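Local coordinates for protein serine racemase (Enterococcus faecalis, PDB 4ECL) that belongs to the alanine racemase family and joins a TIM-barrel domain to a beta-rich C-terminal domain in an assembly of two chains, at residues T4-Y8 and P281-D286; G43-E48 and N369-R373; Y86-A92 and Y109-L113; V36-E40 and E68-L72; A163-L167 and Y205-Y210. One frame throughout, in Å; residues are numbered along the deposited sequence.

Interaction 1: T4-Y8 and P281-D286; sequences TDRAY and PIGYAD
Arg-6 and Asp-286 carry the charged half of this contact. The arginine runs out extended, its CG trans to the backbone N (chi1 175°), and brings its flat end to the carboxylate with the two planes turned 47° from each other. Their closest pair, Arg-6 NH1 and Asp-286 OD2, is a salt bridge of 2.7 Å, though as a hydrogen bond it is weak, as is the one from NH1 to OD1. The bond from Arg-6 NH2 to Asp-286 OD1, 3.0 Å long, is not among the weak ones: OD1 lies in the guanidinium plane but is itself met from above the carboxylate plane. Asp-286 OD2 is also held from its own loop, where Gly-283 N reaches its anti lone pair over 3.0 Å in a nearly straight bond (171°). Arg-367 forms a further salt bridge with OD2, so the shared carboxylate should offset the like charges of two neighbouring arginines.

A second polar approach is not a hydrogen bond. Pro-281 O sits over one face of the guanidinium, 3.1 Å from Arg-6 NE, but at a poor angle.

Apolar contacts fill the rest. The Arg-6 chain runs antiparallel alongside the proline ring, with Arg-6 CG 3.7 Å from Pro-281 CB. Further in, Ala-7 CB meets Ile-282 CB at 4.1 Å, and both side chains also touch strand 245-257.

The arrangement belongs to the beta-rich domain of the alanine racemase fold: the first strand of the chain, 7-11, is built into the same mixed sheet as strand 275-280, whose following loop it meets here.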
# COMPACT_ATOMS: atom_id res chain seq x y z
N THR A 4 -2.10 -7.15 18.71
CA THR A 4 -3.29 -7.82 18.20
C THR A 4 -4.58 -7.03 18.46
O THR A 4 -5.66 -7.48 18.12
CB THR A 4 -3.44 -9.25 18.78
OG1 THR A 4 -3.23 -9.22 20.20
CG2 THR A 4 -2.43 -10.18 18.12
N ASP A 5 -4.46 -5.84 19.04
CA ASP A 5 -5.65 -5.08 19.42
C ASP A 5 -6.55 -4.64 18.27
O ASP A 5 -7.77 -4.56 18.43
CB ASP A 5 -5.26 -3.87 20.27
CG ASP A 5 -4.85 -4.26 21.69
OD1 ASP A 5 -4.99 -5.44 22.05
OD2 ASP A 5 -4.40 -3.37 22.44
N ARG A 6 -5.97 -4.36 17.10
CA ARG A 6 -6.72 -3.74 16.00
C ARG A 6 -6.76 -4.59 14.72
O ARG A 6 -7.77 -5.20 14.40
CB ARG A 6 -6.14 -2.35 15.70
CG ARG A 6 -6.74 -1.64 14.50
CD ARG A 6 -5.90 -0.44 14.13
NE ARG A 6 -6.31 0.13 12.85
CZ ARG A 6 -5.64 -0.00 11.71
NH1 ARG A 6 -6.11 0.55 10.60
NH2 ARG A 6 -4.50 -0.69 11.67
N ALA A 7 -5.66 -4.60 13.98
CA ALA A 7 -5.58 -5.39 12.76
C ALA A 7 -4.15 -5.81 12.60
O ALA A 7 -3.23 -5.04 12.87
CB ALA A 7 -6.04 -4.59 11.55
N TYR A 8 -3.94 -7.04 12.14
CA TYR A 8 -2.59 -7.58 12.11
C TYR A 8 -2.46 -8.72 11.13
O TYR A 8 -3.46 -9.31 10.71
CB TYR A 8 -2.17 -8.04 13.52
CG TYR A 8 -3.13 -9.01 14.15
CD1 TYR A 8 -4.24 -8.55 14.83
CD2 TYR A 8 -2.93 -10.38 14.06
CE1 TYR A 8 -5.14 -9.43 15.42
CE2 TYR A 8 -3.82 -11.28 14.65
CZ TYR A 8 -4.92 -10.79 15.32
OH TYR A 8 -5.82 -11.64 15.91
N PRO A 281 -11.81 -2.48 12.41
CA PRO A 281 -10.90 -1.34 12.34
C PRO A 281 -9.80 -1.61 11.33
O PRO A 281 -8.62 -1.52 11.65
CB PRO A 281 -10.32 -1.29 13.75
CG PRO A 281 -10.25 -2.75 14.13
CD PRO A 281 -11.43 -3.42 13.48
N ILE A 282 -10.20 -2.00 10.12
CA ILE A 282 -9.27 -2.15 9.02
C ILE A 282 -9.89 -1.58 7.76
O ILE A 282 -11.08 -1.78 7.49
CB ILE A 282 -8.87 -3.62 8.79
CG1 ILE A 282 -7.78 -3.72 7.72
CG2 ILE A 282 -10.07 -4.46 8.38
CD1 ILE A 282 -7.34 -5.18 7.47
N GLY A 283 -9.09 -0.84 7.00
CA GLY A 283 -9.57 -0.23 5.78
C GLY A 283 -8.59 -0.33 4.62
O GLY A 283 -7.63 -1.11 4.68
N TYR A 284 -8.82 0.46 3.57
CA TYR A 284 -7.97 0.34 2.39
C TYR A 284 -6.55 0.87 2.63
O TYR A 284 -5.60 0.37 2.05
CB TYR A 284 -8.62 0.90 1.13
CG TYR A 284 -9.12 2.34 1.21
CD1 TYR A 284 -8.23 3.41 1.21
CD2 TYR A 284 -10.48 2.62 1.24
CE1 TYR A 284 -8.69 4.72 1.27
CE2 TYR A 284 -10.95 3.92 1.30
CZ TYR A 284 -10.05 4.97 1.31
OH TYR A 284 -10.51 6.26 1.37
N ALA A 285 -6.39 1.83 3.54
CA ALA A 285 -5.04 2.28 3.89
C ALA A 285 -4.21 1.17 4.52
O ALA A 285 -2.98 1.23 4.52
CB ALA A 285 -5.09 3.48 4.81
N ASP A 286 -4.87 0.15 5.04
CA ASP A 286 -4.16 -1.00 5.60
C ASP A 286 -3.86 -2.01 4.50
O ASP A 286 -3.29 -3.06 4.75
CB ASP A 286 -4.97 -1.66 6.72
CG ASP A 286 -5.20 -0.74 7.90
OD1 ASP A 286 -4.25 -0.53 8.69
OD2 ASP A 286 -6.34 -0.24 8.04

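Interaction 2: G43-E48 and N369-R373; sequences GHGMYE and NIIRR
The carbonyl oxygen of His-44 is met across the contact by carbon and not by a donor: both CG2 and CD1 of Ile-370 stand 3.8 Å from His-44 O. No hydrogen bond crosses between the two segments. The isoleucine chain is stretched out (chi2 -169°), which carries its CD1 methyl on to Gly-45, whose bare CA it touches at 3.5 Å. Gly-45 is the N-cap residue of helix 46-55, so the methyl group rests right at the start of that helix. The other partner, strand 369-372, is the last of the chain and pairs in parallel with strand 7-11, so the contact brings the end of the beta-rich domain against a helix of the TIM barrel.

Glu-48, in the first turn of the helix, bends at chi2 (80°) and lays its carboxylate end across Ile-370, with Glu-48 CD 3.9 Å from Ile-370 CG2. Arg-372 reaches over the same glutamate at about a right angle, its NE 3.9 Å from Glu-48 CG. The opposite charges do not touch: Glu-48 OE2 and Arg-372 NH2 are 4.8 Å apart, which may still leave a weak attraction between them. Beyond them Arg-372 NH2 comes to 3.7 Å from Tyr-47 CE2. That ring carbon lies at the edge of the guanidinium, near its plane, while ring and guanidinium are inclined at 55°. The Tyr-47 ring has an edge-to-face partner in Tyr-75.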
# COMPACT_ATOMS: atom_id res chain seq x y z
N GLY A 43 4.99 -8.67 1.56
CA GLY A 43 4.05 -8.20 2.56
C GLY A 43 4.07 -8.99 3.87
O GLY A 43 3.41 -8.61 4.83
N HIS A 44 4.85 -10.06 3.91
CA HIS A 44 4.88 -10.95 5.07
C HIS A 44 5.71 -10.39 6.21
O HIS A 44 5.70 -10.92 7.32
CB HIS A 44 5.44 -12.32 4.66
CG HIS A 44 4.52 -13.10 3.78
ND1 HIS A 44 4.21 -12.70 2.50
CD2 HIS A 44 3.83 -14.24 4.01
CE1 HIS A 44 3.36 -13.57 1.97
NE2 HIS A 44 3.11 -14.51 2.86
N GLY A 45 6.44 -9.31 5.95
CA GLY A 45 7.36 -8.78 6.93
C GLY A 45 8.77 -9.26 6.65
O GLY A 45 9.10 -10.41 6.89
N MSE A 46 9.62 -8.36 6.16
CA MSE A 46 10.96 -8.75 5.76
C MSE A 46 11.82 -9.16 6.94
O MSE A 46 12.60 -10.11 6.84
CB MSE A 46 11.66 -7.65 4.95
CG MSE A 46 12.72 -8.21 4.01
SE MSE A 46 13.68 -6.84 3.01
CE MSE A 46 12.17 -6.00 2.12
N TYR A 47 11.67 -8.47 8.07
CA TYR A 47 12.46 -8.79 9.25
C TYR A 47 12.10 -10.19 9.77
O TYR A 47 12.97 -11.03 10.00
CB TYR A 47 12.24 -7.75 10.35
CG TYR A 47 12.98 -8.07 11.64
CD1 TYR A 47 14.37 -8.04 11.68
CD2 TYR A 47 12.30 -8.40 12.80
CE1 TYR A 47 15.06 -8.32 12.84
CE2 TYR A 47 12.98 -8.69 13.97
CZ TYR A 47 14.36 -8.66 13.99
OH TYR A 47 15.07 -8.94 15.14
N GLU A 48 10.80 -10.42 9.93
CA GLU A 48 10.32 -11.67 10.48
C GLU A 48 10.71 -12.83 9.57
O GLU A 48 11.28 -13.81 10.03
CB GLU A 48 8.80 -11.63 10.67
CG GLU A 48 8.34 -10.71 11.81
CD GLU A 48 8.30 -9.23 11.44
OE1 GLU A 48 8.41 -8.89 10.23
OE2 GLU A 48 8.15 -8.39 12.36
N ASN A 369 0.16 -4.60 12.16
CA ASN A 369 1.15 -5.24 13.01
C ASN A 369 1.43 -6.64 12.49
O ASN A 369 0.57 -7.27 11.89
CB ASN A 369 0.73 -5.26 14.47
CG ASN A 369 0.75 -3.87 15.09
OD1 ASN A 369 -0.30 -3.29 15.41
ND2 ASN A 369 1.95 -3.31 15.26
N ILE A 370 2.65 -7.13 12.71
CA ILE A 370 3.01 -8.47 12.24
C ILE A 370 3.37 -9.40 13.38
O ILE A 370 4.25 -9.09 14.19
CB ILE A 370 4.15 -8.42 11.21
CG1 ILE A 370 3.75 -7.54 10.02
CG2 ILE A 370 4.50 -9.82 10.75
CD1 ILE A 370 4.67 -7.64 8.84
N ILE A 371 2.67 -10.52 13.46
CA ILE A 371 2.88 -11.49 14.53
C ILE A 371 3.25 -12.88 13.99
O ILE A 371 2.59 -13.41 13.09
CB ILE A 371 1.63 -11.59 15.43
CG1 ILE A 371 1.58 -10.42 16.41
CG2 ILE A 371 1.63 -12.87 16.22
CD1 ILE A 371 0.84 -9.22 15.88
N ARG A 372 4.29 -13.48 14.56
CA ARG A 372 4.71 -14.84 14.20
C ARG A 372 3.79 -15.87 14.83
O ARG A 372 3.35 -15.70 15.96
CB ARG A 372 6.14 -15.12 14.67
CG ARG A 372 7.17 -14.10 14.21
CD ARG A 372 8.57 -14.47 14.66
NE ARG A 372 9.53 -13.42 14.29
CZ ARG A 372 10.04 -12.54 15.15
NH1 ARG A 372 9.71 -12.59 16.44
NH2 ARG A 372 10.89 -11.62 14.72
N ARG A 373 3.51 -16.94 14.10
CA ARG A 373 2.79 -18.09 14.64
C ARG A 373 3.34 -19.41 14.08
O ARG A 373 4.55 -19.62 14.02
CB ARG A 373 1.29 -17.98 14.35
CG ARG A 373 0.59 -16.84 15.07
CD ARG A 373 0.57 -17.08 16.58
NE ARG A 373 -0.02 -15.95 17.31
CZ ARG A 373 -1.32 -15.74 17.43
NH1 ARG A 373 -2.18 -16.58 16.86
NH2 ARG A 373 -1.77 -14.70 18.11

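Interaction 3: Y86-A92 and Y109-L113; sequences YTSPSRA and YSLLL
Tyr-109 meets Tyr-86, Thr-87 and Pro-89 along its CE1 side and at its hydroxyl. That hydroxyl points at the backbone: Tyr-109 OH donates to Thr-87 O over 2.6 Å, arriving in the carbonyl plane on a lone pair, with a C=O...O angle of 130°. The carbonyl oxygen in turn lies at the edge of the tyrosine ring, near its plane, and the bond ties the hydroxyl end of the ring to the loop backbone. Tyr-86 comes in obliquely, neither stacked nor edge-to-face. The ring planes make 56° and the centroids are 5.5 Å apart, with Tyr-86 CD2 touching Tyr-109 CE1 at 3.6 Å.

The two segments come from successive beta-alpha units of the parallel TIM barrel: 86-92 leads from strand 80-83 into helix 92-97, and 109-113 is part of helix 107-114, which follows strand 101-104. The hydroxyl of Thr-87 turns to that second strand, where OG1 bonds to Gln-102.

Pro-89 makes the main apolar contact of the loop. Its CG packs on Leu-112 CG at 3.8 Å, the two side chains crossing at about a right angle, and the same ring carbon is 4.0 Å from Tyr-109 CE1. Leu-113, its CG trans to the backbone N (chi1 -173°), places CD1 against the loop, 3.8 Å from Pro-89 CA and 4.0 Å from Ala-92 CB. Tyr-86 also packs against Val-252 of the second subunit.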
# COMPACT_ATOMS: atom_id res chain seq x y z
N TYR A 86 18.14 -1.75 -10.44
CA TYR A 86 19.17 -0.73 -10.55
C TYR A 86 19.66 -0.28 -9.18
O TYR A 86 18.87 -0.16 -8.26
CB TYR A 86 18.61 0.47 -11.32
CG TYR A 86 19.43 1.74 -11.23
CD1 TYR A 86 19.19 2.68 -10.23
CD2 TYR A 86 20.41 2.03 -12.17
CE1 TYR A 86 19.91 3.85 -10.15
CE2 TYR A 86 21.15 3.21 -12.10
CZ TYR A 86 20.89 4.11 -11.09
OH TYR A 86 21.62 5.29 -11.01
N THR A 87 20.96 -0.05 -9.05
CA THR A 87 21.48 0.67 -7.89
C THR A 87 22.37 1.79 -8.39
O THR A 87 23.30 1.54 -9.14
CB THR A 87 22.31 -0.23 -6.98
OG1 THR A 87 21.47 -1.24 -6.42
CG2 THR A 87 22.93 0.58 -5.84
N SER A 88 22.08 3.03 -7.98
CA SER A 88 22.92 4.17 -8.33
C SER A 88 24.40 3.89 -8.06
O SER A 88 24.77 3.55 -6.95
CB SER A 88 22.48 5.42 -7.57
OG SER A 88 23.26 6.55 -7.98
N PRO A 89 25.24 4.05 -9.08
CA PRO A 89 26.68 3.81 -8.88
C PRO A 89 27.27 4.72 -7.81
O PRO A 89 28.34 4.42 -7.28
CB PRO A 89 27.27 4.14 -10.25
CG PRO A 89 26.17 3.82 -11.21
CD PRO A 89 24.92 4.29 -10.50
N SER A 90 26.56 5.79 -7.48
CA SER A 90 27.03 6.72 -6.46
C SER A 90 27.00 6.06 -5.09
O SER A 90 27.54 6.60 -4.12
CB SER A 90 26.19 8.00 -6.45
OG SER A 90 24.86 7.73 -6.04
N ARG A 91 26.35 4.91 -5.01
CA ARG A 91 26.27 4.19 -3.74
C ARG A 91 27.13 2.93 -3.79
O ARG A 91 26.89 1.98 -3.05
CB ARG A 91 24.81 3.87 -3.39
CG ARG A 91 23.94 5.11 -3.17
CD ARG A 91 22.52 4.76 -2.71
NE ARG A 91 22.47 4.34 -1.31
CZ ARG A 91 21.37 3.99 -0.66
NH1 ARG A 91 20.20 4.00 -1.28
NH2 ARG A 91 21.43 3.62 0.61
N ALA A 92 28.13 2.94 -4.66
CA ALA A 92 29.00 1.78 -4.83
C ALA A 92 29.76 1.45 -3.55
O ALA A 92 30.13 0.30 -3.32
CB ALA A 92 29.97 1.99 -5.97
N TYR A 109 25.81 0.67 -17.68
CA TYR A 109 25.70 0.64 -16.23
C TYR A 109 26.93 -0.03 -15.63
O TYR A 109 27.56 0.49 -14.69
CB TYR A 109 24.44 -0.09 -15.79
CG TYR A 109 24.32 -0.24 -14.30
CD1 TYR A 109 23.90 0.82 -13.50
CD2 TYR A 109 24.63 -1.44 -13.68
CE1 TYR A 109 23.79 0.68 -12.12
CE2 TYR A 109 24.53 -1.59 -12.31
CZ TYR A 109 24.11 -0.53 -11.53
OH TYR A 109 24.02 -0.70 -10.17
N SER A 110 27.28 -1.18 -16.20
CA SER A 110 28.40 -1.97 -15.73
C SER A 110 29.70 -1.17 -15.71
O SER A 110 30.49 -1.26 -14.77
CB SER A 110 28.57 -3.21 -16.61
OG SER A 110 27.47 -4.09 -16.44
N LEU A 111 29.91 -0.38 -16.76
CA LEU A 111 31.12 0.43 -16.87
C LEU A 111 31.16 1.50 -15.79
O LEU A 111 32.17 1.67 -15.12
CB LEU A 111 31.20 1.08 -18.25
CG LEU A 111 31.49 0.15 -19.43
CD1 LEU A 111 31.64 0.96 -20.70
CD2 LEU A 111 32.74 -0.69 -19.19
N LEU A 112 30.03 2.19 -15.64
CA LEU A 112 29.88 3.28 -14.68
C LEU A 112 30.06 2.83 -13.23
O LEU A 112 30.65 3.54 -12.41
CB LEU A 112 28.52 3.95 -14.87
CG LEU A 112 28.25 5.25 -14.11
CD1 LEU A 112 29.34 6.26 -14.37
CD2 LEU A 112 26.91 5.81 -14.51
N LEU A 113 29.52 1.65 -12.91
CA LEU A 113 29.69 1.10 -11.57
C LEU A 113 31.16 0.73 -11.32
O LEU A 113 31.67 0.92 -10.20
CB LEU A 113 28.80 -0.14 -11.39
CG LEU A 113 28.75 -0.72 -9.98
CD1 LEU A 113 28.07 0.24 -9.03
CD2 LEU A 113 28.06 -2.07 -9.97

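Interaction 4: V36-E40 and E68-L72; sequences VVKAE and EGIRL
Glu-68 and the backbone of Ala-39 share the one sound hydrogen bond between these segments. Ala-39 N donates to Glu-68 OE2 over 2.9 Å at a moderately bent 150°, arriving from above the carboxylate plane and 37° out of it. The glutamate reaches that far because its chain is extended beyond CG (chi2 176°). Both of its oxygens have further partners: OE1 accepts from Ala-64 N, and OE2 forms a salt bridge with Arg-367 of the second subunit. Several bonds therefore fix this buried carboxylate, and its OE1 also lies 3.6 Å from Lys-38 CB.

Lys-38 itself leads away from the helix. Its NZ forms a salt bridge with Asp-315 of the second subunit, and a sulfate ion, probably from the crystallisation liquor, lies about 6 Å from its side chain.

Glu-40 is satisfied at OE1 by Met-46 N. Its OE2 faces Arg-71 NH2 near the edge of the guanidinium, but the two atoms are modelled too close together, so the details of that salt bridge are doubtful. The same doubt touches the hydrogen bond between Arg-71 NH2 and Tyr-75 OH. Apart from the polar groups, Val-37 CG2 meets Leu-72 CD1 at 4.0 Å.

Here the residues that follow barrel strand 32-36 meet helix 66-74, the helix after the neighbouring parallel strand 60-63. This is a junction between successive beta-alpha units of the TIM barrel, set at the interface with the second subunit.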
# COMPACT_ATOMS: atom_id res chain seq x y z
N VAL A 36 13.20 -14.88 -2.47
CA VAL A 36 12.92 -13.52 -2.91
C VAL A 36 12.15 -12.79 -1.81
O VAL A 36 10.97 -13.11 -1.56
CB VAL A 36 12.10 -13.56 -4.19
CG1 VAL A 36 11.77 -12.14 -4.65
CG2 VAL A 36 12.86 -14.32 -5.28
N VAL A 37 12.79 -11.84 -1.13
CA VAL A 37 12.18 -11.21 0.04
C VAL A 37 11.92 -9.71 -0.15
O VAL A 37 11.76 -8.96 0.82
CB VAL A 37 13.01 -11.46 1.32
CG1 VAL A 37 12.95 -12.94 1.71
CG2 VAL A 37 14.46 -11.02 1.15
N LYS A 38 11.87 -9.27 -1.41
CA LYS A 38 11.60 -7.88 -1.75
C LYS A 38 10.17 -7.49 -1.35
O LYS A 38 9.33 -8.36 -1.13
CB LYS A 38 11.79 -7.66 -3.24
CG LYS A 38 10.96 -8.58 -4.09
CD LYS A 38 11.24 -8.40 -5.58
CE LYS A 38 10.23 -9.18 -6.40
NZ LYS A 38 10.36 -8.94 -7.86
N ALA A 39 9.92 -6.18 -1.27
CA ALA A 39 8.63 -5.62 -0.83
C ALA A 39 8.13 -6.19 0.48
O ALA A 39 7.04 -6.74 0.53
CB ALA A 39 7.57 -5.81 -1.88
N GLU A 40 8.93 -6.03 1.53
CA GLU A 40 8.59 -6.57 2.84
C GLU A 40 8.26 -8.05 2.78
O GLU A 40 7.29 -8.50 3.40
CB GLU A 40 7.42 -5.80 3.45
CG GLU A 40 7.82 -4.43 3.96
CD GLU A 40 8.80 -4.53 5.10
OE1 GLU A 40 8.74 -5.53 5.86
OE2 GLU A 40 9.64 -3.61 5.24
N GLU A 68 16.68 -2.21 0.68
CA GLU A 68 16.24 -3.49 1.22
C GLU A 68 17.42 -4.34 1.64
O GLU A 68 17.41 -4.92 2.72
CB GLU A 68 15.38 -4.22 0.20
CG GLU A 68 14.01 -3.59 0.04
CD GLU A 68 13.20 -4.27 -1.02
OE1 GLU A 68 13.80 -4.98 -1.84
OE2 GLU A 68 11.96 -4.09 -1.04
N GLY A 69 18.45 -4.40 0.80
CA GLY A 69 19.65 -5.17 1.10
C GLY A 69 20.37 -4.70 2.36
O GLY A 69 20.78 -5.51 3.20
N ILE A 70 20.53 -3.39 2.49
CA ILE A 70 21.15 -2.82 3.67
C ILE A 70 20.32 -3.13 4.94
O ILE A 70 20.88 -3.47 5.99
CB ILE A 70 21.34 -1.29 3.49
CG1 ILE A 70 22.40 -1.01 2.43
CG2 ILE A 70 21.75 -0.62 4.78
CD1 ILE A 70 22.62 0.47 2.20
N ARG A 71 19.00 -3.04 4.82
CA ARG A 71 18.12 -3.40 5.94
C ARG A 71 18.34 -4.84 6.40
O ARG A 71 18.39 -5.10 7.60
CB ARG A 71 16.65 -3.17 5.59
CG ARG A 71 16.22 -1.72 5.78
CD ARG A 71 14.87 -1.46 5.15
NE ARG A 71 13.82 -2.24 5.77
CZ ARG A 71 12.74 -2.69 5.13
NH1 ARG A 71 12.59 -2.45 3.83
NH2 ARG A 71 11.83 -3.40 5.79
N LEU A 72 18.48 -5.76 5.45
CA LEU A 72 18.74 -7.16 5.78
C LEU A 72 20.00 -7.30 6.60
O LEU A 72 20.02 -8.01 7.60
CB LEU A 72 18.83 -8.02 4.53
CG LEU A 72 17.53 -8.12 3.74
CD1 LEU A 72 17.67 -9.20 2.68
CD2 LEU A 72 16.41 -8.47 4.72

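Interaction 5: A163-L167 and Y205-Y210; sequences AADSL and YGLLNY
Ala-164 and Asn-209 hold the tight centre of this contact. Asn-209 ND2 donates to Ala-164 O over 2.9 Å, in the carbonyl plane and on a lone pair, though the oxygen is tilted 20° out of the amide plane. The amide's other end is used too, since OD1 accepts from Lys-236 N. Beside this bond Ala-164 CB packs 4.1 Å from Tyr-210 CE1, and Asp-165 sets its CB over one face of the Tyr-205 ring. This is a CH-pi contact, with Asp-165 CB 3.4 Å from Tyr-205 CG. A water gripped by three bonds adds to the tight part: it accepts from Tyr-210 OH at 2.7 Å and donates to Ala-163 O and Ser-166 O, tying the tyrosine to both ends of a type I turn.

Toward solvent the fit is looser. Asp-165 is exposed and its carboxylate leads away from the helix, while Leu-167 CD1 merely brushes Asn-209 OD1 at 3.9 Å.

The turn lies in the loop between strand 152-158 and helix 169-191. It rests on the short helix 204-209, which follows strand 198-200, and Tyr-210 continues onward to pack against Val-172 and Thr-175 of helix 169-191.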
# COMPACT_ATOMS: atom_id res chain seq x y z
N ALA A 163 6.61 -15.96 -19.22
CA ALA A 163 5.32 -16.64 -19.13
C ALA A 163 5.46 -18.11 -18.77
O ALA A 163 4.81 -18.97 -19.36
CB ALA A 163 4.58 -16.49 -20.46
N ALA A 164 6.31 -18.40 -17.79
CA ALA A 164 6.54 -19.77 -17.37
C ALA A 164 5.30 -20.30 -16.66
O ALA A 164 5.16 -21.51 -16.45
CB ALA A 164 7.75 -19.84 -16.45
N ASP A 165 4.40 -19.39 -16.30
CA ASP A 165 3.20 -19.72 -15.55
C ASP A 165 2.06 -20.14 -16.46
O ASP A 165 0.96 -20.44 -15.99
CB ASP A 165 2.75 -18.53 -14.70
CG ASP A 165 2.44 -17.29 -15.53
OD1 ASP A 165 3.03 -17.15 -16.63
OD2 ASP A 165 1.62 -16.46 -15.10
N SER A 166 2.31 -20.17 -17.76
CA SER A 166 1.26 -20.47 -18.72
C SER A 166 1.61 -21.65 -19.62
O SER A 166 2.69 -21.69 -20.22
CB SER A 166 0.92 -19.25 -19.57
OG SER A 166 0.11 -19.63 -20.67
N LEU A 167 0.69 -22.60 -19.73
CA LEU A 167 0.92 -23.77 -20.56
C LEU A 167 0.18 -23.67 -21.88
O LEU A 167 -0.09 -24.68 -22.52
CB LEU A 167 0.58 -25.05 -19.80
CG LEU A 167 1.51 -25.30 -18.60
CD1 LEU A 167 1.14 -26.58 -17.89
CD2 LEU A 167 2.97 -25.33 -19.05
N TYR A 205 7.22 -20.30 -10.97
CA TYR A 205 6.61 -21.12 -12.01
C TYR A 205 7.66 -21.78 -12.93
O TYR A 205 7.36 -22.75 -13.63
CB TYR A 205 5.59 -20.30 -12.81
CG TYR A 205 4.31 -20.07 -12.04
CD1 TYR A 205 3.31 -21.05 -11.99
CD2 TYR A 205 4.09 -18.89 -11.35
CE1 TYR A 205 2.13 -20.85 -11.28
CE2 TYR A 205 2.91 -18.67 -10.64
CZ TYR A 205 1.94 -19.66 -10.60
OH TYR A 205 0.77 -19.44 -9.89
N GLY A 206 8.88 -21.26 -12.91
CA GLY A 206 9.97 -21.85 -13.67
C GLY A 206 10.29 -23.22 -13.09
O GLY A 206 10.51 -24.19 -13.83
N LEU A 207 10.33 -23.29 -11.77
CA LEU A 207 10.47 -24.56 -11.05
C LEU A 207 9.26 -25.46 -11.30
O LEU A 207 9.42 -26.61 -11.68
CB LEU A 207 10.62 -24.32 -9.55
CG LEU A 207 10.65 -25.58 -8.69
CD1 LEU A 207 11.71 -26.58 -9.19
CD2 LEU A 207 10.91 -25.20 -7.24
N LEU A 208 8.07 -24.92 -11.08
CA LEU A 208 6.84 -25.72 -11.18
C LEU A 208 6.55 -26.24 -12.59
O LEU A 208 6.02 -27.34 -12.75
CB LEU A 208 5.63 -24.92 -10.69
CG LEU A 208 5.61 -24.47 -9.24
CD1 LEU A 208 4.34 -23.66 -8.96
CD2 LEU A 208 5.71 -25.68 -8.31
N ASN A 209 6.85 -25.42 -13.59
CA ASN A 209 6.50 -25.75 -14.97
C ASN A 209 7.68 -26.14 -15.88
O ASN A 209 7.48 -26.72 -16.95
CB ASN A 209 5.68 -24.62 -15.59
CG ASN A 209 4.21 -24.67 -15.19
OD1 ASN A 209 3.65 -25.76 -15.04
ND2 ASN A 209 3.58 -23.51 -15.01
N TYR A 210 8.89 -25.81 -15.45
CA TYR A 210 10.10 -26.19 -16.18
C TYR A 210 11.12 -26.84 -15.24
O TYR A 210 12.27 -26.41 -15.15
CB TYR A 210 10.67 -24.96 -16.94
CG TYR A 210 9.71 -24.50 -18.01
CD1 TYR A 210 8.65 -23.65 -17.70
CD2 TYR A 210 9.81 -24.96 -19.32
CE1 TYR A 210 7.74 -23.26 -18.67
CE2 TYR A 210 8.90 -24.57 -20.30
CZ TYR A 210 7.87 -23.72 -19.96
OH TYR A 210 6.95 -23.33 -20.91
O HOH W 1 5.17 -21.32 -20.54

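Interactions 1 and 2 touch, their centres 14 Å apart, because strands 7-11 and 369-372 are neighbours in the mixed sheet of the beta-rich domain; along the chain their segments alternate. Interaction 2 sets the last strand of that sheet against helix 46-55 of the barrel and touches interaction 4, since helix 46-55 closely follows helix 38-42. Interactions 4, 3 and 5 come in series inside the barrel domain, all nested within the long loop closed by interaction 1. Interaction 4 touches interaction 3 through Ile-70 and Arg-91, whereas interaction 5 stands apart, its centre 35 Å from that of interaction 1. Interactions 1, 3 and 4 meet the second subunit, while interactions 2 and 5 do not.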